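Local structure of mevalonate kinase, putative (Leishmania major, 2HFS) at residues 41-45 and 102-106; 119-124 and 139-143. The protein probably catalyses the ATP-dependent phosphorylation of (R)-mevalonate to (R)-5-phosphomevalonate, the first of three steps leading from mevalonate to isopentenyl diphosphate. All blocks are in the same frame, centred on the assembly; numbering follows the deposited sequence.

Contact 1 of 2, residues 41-45 and 102-106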
loop_
_atom_site.group_PDB
_atom_site.type_symbol
_atom_site.label_atom_id
_atom_site.label_comp_id
_atom_site.label_asym_id
_atom_site.label_seq_id
_atom_site.Cartn_x
_atom_site.Cartn_y
_atom_site.Cartn_z
ATOM N N ILE A 41 4.680 2.951 -4.438
ATOM C CA ILE A 41 5.700 3.976 -4.207
ATOM C C ILE A 41 7.127 3.436 -4.413
ATOM O O ILE A 41 7.324 2.213 -4.499
ATOM C CB ILE A 41 5.505 4.613 -2.820
ATOM C CG1 ILE A 41 5.581 3.582 -1.688
ATOM C CG2 ILE A 41 4.126 5.362 -2.741
ATOM C CD1 ILE A 41 5.843 4.240 -0.307
ATOM N N SER A 42 8.113 4.323 -4.508
ATOM C CA SER A 42 9.495 3.886 -4.800
ATOM C C SER A 42 10.071 3.126 -3.638
ATOM O O SER A 42 10.915 2.243 -3.815
ATOM C CB SER A 42 10.422 5.091 -5.034
ATOM O OG SER A 42 10.056 5.830 -6.166
ATOM N N GLU A 43 9.650 3.538 -2.449
ATOM C CA GLU A 43 10.173 3.042 -1.175
ATOM C C GLU A 43 9.726 1.608 -0.979
ATOM O O GLU A 43 8.590 1.272 -1.282
ATOM C CB GLU A 43 9.668 3.943 -0.043
ATOM C CG GLU A 43 10.359 5.314 -0.011
ATOM C CD GLU A 43 9.902 6.349 -1.046
ATOM O OE1 GLU A 43 8.853 6.210 -1.709
ATOM O OE2 GLU A 43 10.609 7.371 -1.176
ATOM N N TYR A 44 10.619 0.760 -0.490
ATOM C CA TYR A 44 10.438 -0.677 -0.671
ATOM C C TYR A 44 10.928 -1.446 0.521
ATOM O O TYR A 44 11.662 -0.918 1.374
ATOM C CB TYR A 44 11.200 -1.143 -1.922
ATOM C CG TYR A 44 12.672 -0.866 -1.842
ATOM C CD1 TYR A 44 13.556 -1.828 -1.335
ATOM C CD2 TYR A 44 13.191 0.366 -2.248
ATOM C CE1 TYR A 44 14.912 -1.577 -1.240
ATOM C CE2 TYR A 44 14.564 0.634 -2.158
ATOM C CZ TYR A 44 15.407 -0.338 -1.647
ATOM O OH TYR A 44 16.749 -0.101 -1.565
ATOM N N THR A 45 10.510 -2.704 0.578
ATOM C CA THR A 45 11.034 -3.643 1.542
ATOM C C THR A 45 11.881 -4.629 0.717
ATOM O O THR A 45 11.448 -5.089 -0.367
ATOM C CB THR A 45 9.860 -4.368 2.243
ATOM O OG1 THR A 45 9.210 -3.460 3.155
ATOM C CG2 THR A 45 10.354 -5.481 3.137
ATOM N N ILE A 102 15.408 -9.144 6.431
ATOM C CA ILE A 102 14.420 -8.196 5.853
ATOM C C ILE A 102 14.815 -6.755 6.109
ATOM O O ILE A 102 15.008 -6.357 7.268
ATOM C CB ILE A 102 12.964 -8.419 6.356
ATOM C CG1 ILE A 102 12.641 -9.894 6.625
ATOM C CG2 ILE A 102 11.959 -7.810 5.356
ATOM C CD1 ILE A 102 11.238 -10.084 7.210
ATOM N N GLY A 103 14.868 -5.967 5.033
ATOM C CA GLY A 103 15.326 -4.580 5.093
ATOM C C GLY A 103 14.586 -3.629 4.174
ATOM O O GLY A 103 13.351 -3.686 4.063
ATOM N N GLY A 104 15.332 -2.705 3.564
ATOM C CA GLY A 104 14.727 -1.687 2.671
ATOM C C GLY A 104 14.181 -0.507 3.463
ATOM O O GLY A 104 13.948 -0.640 4.664
ATOM N N PRO A 105 14.004 0.652 2.829
ATOM C CA PRO A 105 13.679 1.894 3.570
ATOM C C PRO A 105 12.207 2.091 3.891
ATOM O O PRO A 105 11.883 2.966 4.677
ATOM C CB PRO A 105 14.169 2.999 2.628
ATOM C CG PRO A 105 13.935 2.445 1.299
ATOM C CD PRO A 105 14.126 0.915 1.383
ATOM N N LEU A 106 11.317 1.289 3.295
ATOM C CA LEU A 106 9.882 1.367 3.627
ATOM C C LEU A 106 9.625 1.194 5.120
ATOM O O LEU A 106 10.177 0.297 5.735
ATOM C CB LEU A 106 9.075 0.331 2.854
ATOM C CG LEU A 106 7.539 0.399 2.935
ATOM C CD1 LEU A 106 7.057 1.698 2.354
ATOM C CD2 LEU A 106 6.898 -0.795 2.197
HETATM O O HOH W 1 10.906 -2.198 4.822
#

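Contact 2 of 2, residues 119-124 and 139-143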
loop_
_atom_site.group_PDB
_atom_site.type_symbol
_atom_site.label_atom_id
_atom_site.label_comp_id
_atom_site.label_asym_id
_atom_site.label_seq_id
_atom_site.Cartn_x
_atom_site.Cartn_y
_atom_site.Cartn_z
ATOM N N VAL A 119 5.687 -10.069 1.503
ATOM C CA VAL A 119 5.525 -11.312 0.730
ATOM C C VAL A 119 5.985 -11.157 -0.716
ATOM O O VAL A 119 6.440 -12.123 -1.305
ATOM C CB VAL A 119 4.113 -11.977 0.811
ATOM C CG1 VAL A 119 3.883 -12.575 2.202
ATOM C CG2 VAL A 119 2.975 -10.998 0.448
ATOM N N VAL A 120 5.913 -9.942 -1.271
ATOM C CA VAL A 120 6.426 -9.749 -2.628
ATOM C C VAL A 120 7.942 -9.935 -2.641
ATOM O O VAL A 120 8.468 -10.741 -3.416
ATOM C CB VAL A 120 6.009 -8.395 -3.240
ATOM C CG1 VAL A 120 6.816 -8.083 -4.491
ATOM C CG2 VAL A 120 4.498 -8.408 -3.569
ATOM N N ALA A 121 8.640 -9.217 -1.758
ATOM C CA ALA A 121 10.101 -9.298 -1.693
ATOM C C ALA A 121 10.560 -10.745 -1.478
ATOM O O ALA A 121 11.489 -11.228 -2.151
ATOM C CB ALA A 121 10.624 -8.388 -0.580
ATOM N N PHE A 122 9.883 -11.437 -0.567
ATOM C CA PHE A 122 10.140 -12.848 -0.259
ATOM C C PHE A 122 9.989 -13.760 -1.488
ATOM O O PHE A 122 10.876 -14.566 -1.769
ATOM C CB PHE A 122 9.198 -13.286 0.886
ATOM C CG PHE A 122 9.481 -14.664 1.439
ATOM C CD1 PHE A 122 10.774 -15.161 1.523
ATOM C CD2 PHE A 122 8.420 -15.462 1.877
ATOM C CE1 PHE A 122 11.018 -16.461 2.054
ATOM C CE2 PHE A 122 8.644 -16.744 2.409
ATOM C CZ PHE A 122 9.942 -17.239 2.502
ATOM N N SER A 123 8.861 -13.633 -2.197
ATOM C CA SER A 123 8.602 -14.395 -3.414
ATOM C C SER A 123 9.695 -14.194 -4.450
ATOM O O SER A 123 10.137 -15.148 -5.081
ATOM C CB SER A 123 7.244 -14.014 -3.989
ATOM O OG SER A 123 6.216 -14.418 -3.088
ATOM N N ARG A 124 10.108 -12.943 -4.632
ATOM C CA ARG A 124 11.194 -12.608 -5.545
ATOM C C ARG A 124 12.520 -13.250 -5.124
ATOM O O ARG A 124 13.209 -13.830 -5.956
ATOM C CB ARG A 124 11.339 -11.082 -5.680
ATOM C CG ARG A 124 10.204 -10.415 -6.493
ATOM C CD ARG A 124 10.540 -9.000 -6.984
ATOM N NE ARG A 124 9.431 -8.360 -7.695
ATOM C CZ ARG A 124 9.048 -8.657 -8.932
ATOM N NH1 ARG A 124 9.666 -9.612 -9.635
ATOM N NH2 ARG A 124 8.028 -8.007 -9.468
ATOM N N VAL A 139 4.870 -13.865 -9.389
ATOM C CA VAL A 139 5.219 -13.203 -8.118
ATOM C C VAL A 139 3.970 -12.638 -7.427
ATOM O O VAL A 139 3.765 -12.856 -6.224
ATOM C CB VAL A 139 6.258 -12.060 -8.349
ATOM C CG1 VAL A 139 6.478 -11.258 -7.068
ATOM C CG2 VAL A 139 7.575 -12.651 -8.832
ATOM N N ASN A 140 3.145 -11.930 -8.198
ATOM C CA ASN A 140 1.902 -11.321 -7.700
ATOM C C ASN A 140 0.918 -12.327 -7.088
ATOM O O ASN A 140 0.356 -12.071 -6.028
ATOM C CB ASN A 140 1.240 -10.469 -8.791
ATOM C CG ASN A 140 0.209 -9.492 -8.242
ATOM O OD1 ASN A 140 0.305 -9.026 -7.100
ATOM N ND2 ASN A 140 -0.779 -9.161 -9.067
ATOM N N LEU A 141 0.769 -13.483 -7.739
ATOM C CA LEU A 141 -0.015 -14.599 -7.228
ATOM C C LEU A 141 0.562 -15.189 -5.957
ATOM O O LEU A 141 -0.178 -15.547 -5.035
ATOM C CB LEU A 141 -0.114 -15.719 -8.266
ATOM C CG LEU A 141 -1.110 -16.807 -7.846
ATOM C CD1 LEU A 141 -2.512 -16.289 -8.090
ATOM C CD2 LEU A 141 -0.842 -18.087 -8.602
ATOM N N SER A 142 1.883 -15.314 -5.921
ATOM C CA SER A 142 2.555 -15.849 -4.749
ATOM C C SER A 142 2.302 -14.895 -3.577
ATOM O O SER A 142 1.993 -15.350 -2.475
ATOM C CB SER A 142 4.052 -16.002 -5.022
ATOM O OG SER A 142 4.697 -16.644 -3.941
ATOM N N ALA A 143 2.434 -13.588 -3.832
ATOM C CA ALA A 143 2.184 -12.565 -2.812
ATOM C C ALA A 143 0.732 -12.661 -2.370
ATOM O O ALA A 143 0.429 -12.662 -1.181
ATOM C CB ALA A 143 2.510 -11.174 -3.339
#

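Contact 1 of 2, residues 41-45 and 102-106
L106 and Y44 meet where two antiparallel strands, 36-52 and 97-103, part company in the mixed sheet of a GHMP kinase N-terminal domain. The pair illustrates how a backbone bond can persist after the second strand has become loop: L106 N donates to Y44 O at 2.9 Å and 161°, standing above the carbonyl plane by 40°. One residue earlier P105, with no N-H to give, contributes its ring instead. Its CD lies 3.5 Å from the centroid of the Y44 ring, almost on the normal, a CH-pi contact over one face. The tyrosine reaches this position because CG sits between backbone N and carbonyl carbon (chi1 59°); at the far end of its ring, OH bonds K15. L106 also sends CD1 to within 3.9 Å of I41 CD1, the two side chains crossing at about a right angle. T45 divides its roles: its methyl CG2 packs 3.6 Å from I102 CG2, whereas its hydroxyl engages a bound water where the backbones diverge. That water lies 2.7 Å from T45 OG1, and can also donate to G103 O at 3.0 Å and L106 O at 2.8 Å.

Contact 2 of 2, residues 119-124 and 139-143
A143 and V120 are pressed together, V120 CG2 lying 3.4 Å from A143 CB, tighter than ordinary methyl contact. They mark the close-packed part of a helix pair from the N-terminal domain, whose local axes approach to 8.5 Å and run at 127°, nearer antiparallel than parallel. V119 adds CG2, 3.5 Å from A143 O, over the backbone of that alanine, the branch between backbone N and carbonyl carbon. As a worked example of small residues bringing helices together, the interface also holds two buried serines: S142 OG donates to S123 OG at 2.8 Å. Toward R124 the fit relaxes. There V139 lies under one face of the guanidinium, CG1 4.1 Å from CZ, and the partly exposed arginine is held at its NH2 by D136, in a salt bridge, and by the carbonyl of T163 on helix 157-164. S123 OG in turn donates to V119 O at 2.9 Å, and this carbonyl takes S123 N as well, from the opposite face of its plane. The hydrogen-bond chain runs from S142 OG through S123 OG to V119 O; each hydroxyl spends its proton inside the core, which implies a directional polar link between the helices, set among methyl contacts.

In the fold
Contacts 1 and 2 lie in the sheet and in the helical layer of one N-terminal domain, their centres about 14 Å apart, and both segments of contact 1 precede those of contact 2 in the chain. Strand 97-103 runs out through 102-106 into a glycine-rich loop, which then enters helix 114-130, the helix that carries the first half of contact 2. In GHMP kinases this loop and the start of the following helix characteristically bind the phosphates of ATP, and a similar role is likely here. The sheet and helix touch directly, T45 O lying 3.4 Å from A121 CB, while T45 and L106 both pack on S117. Contact 1 thus holds the start of the loop against the sheet, and contact 2 packs the helix that follows it.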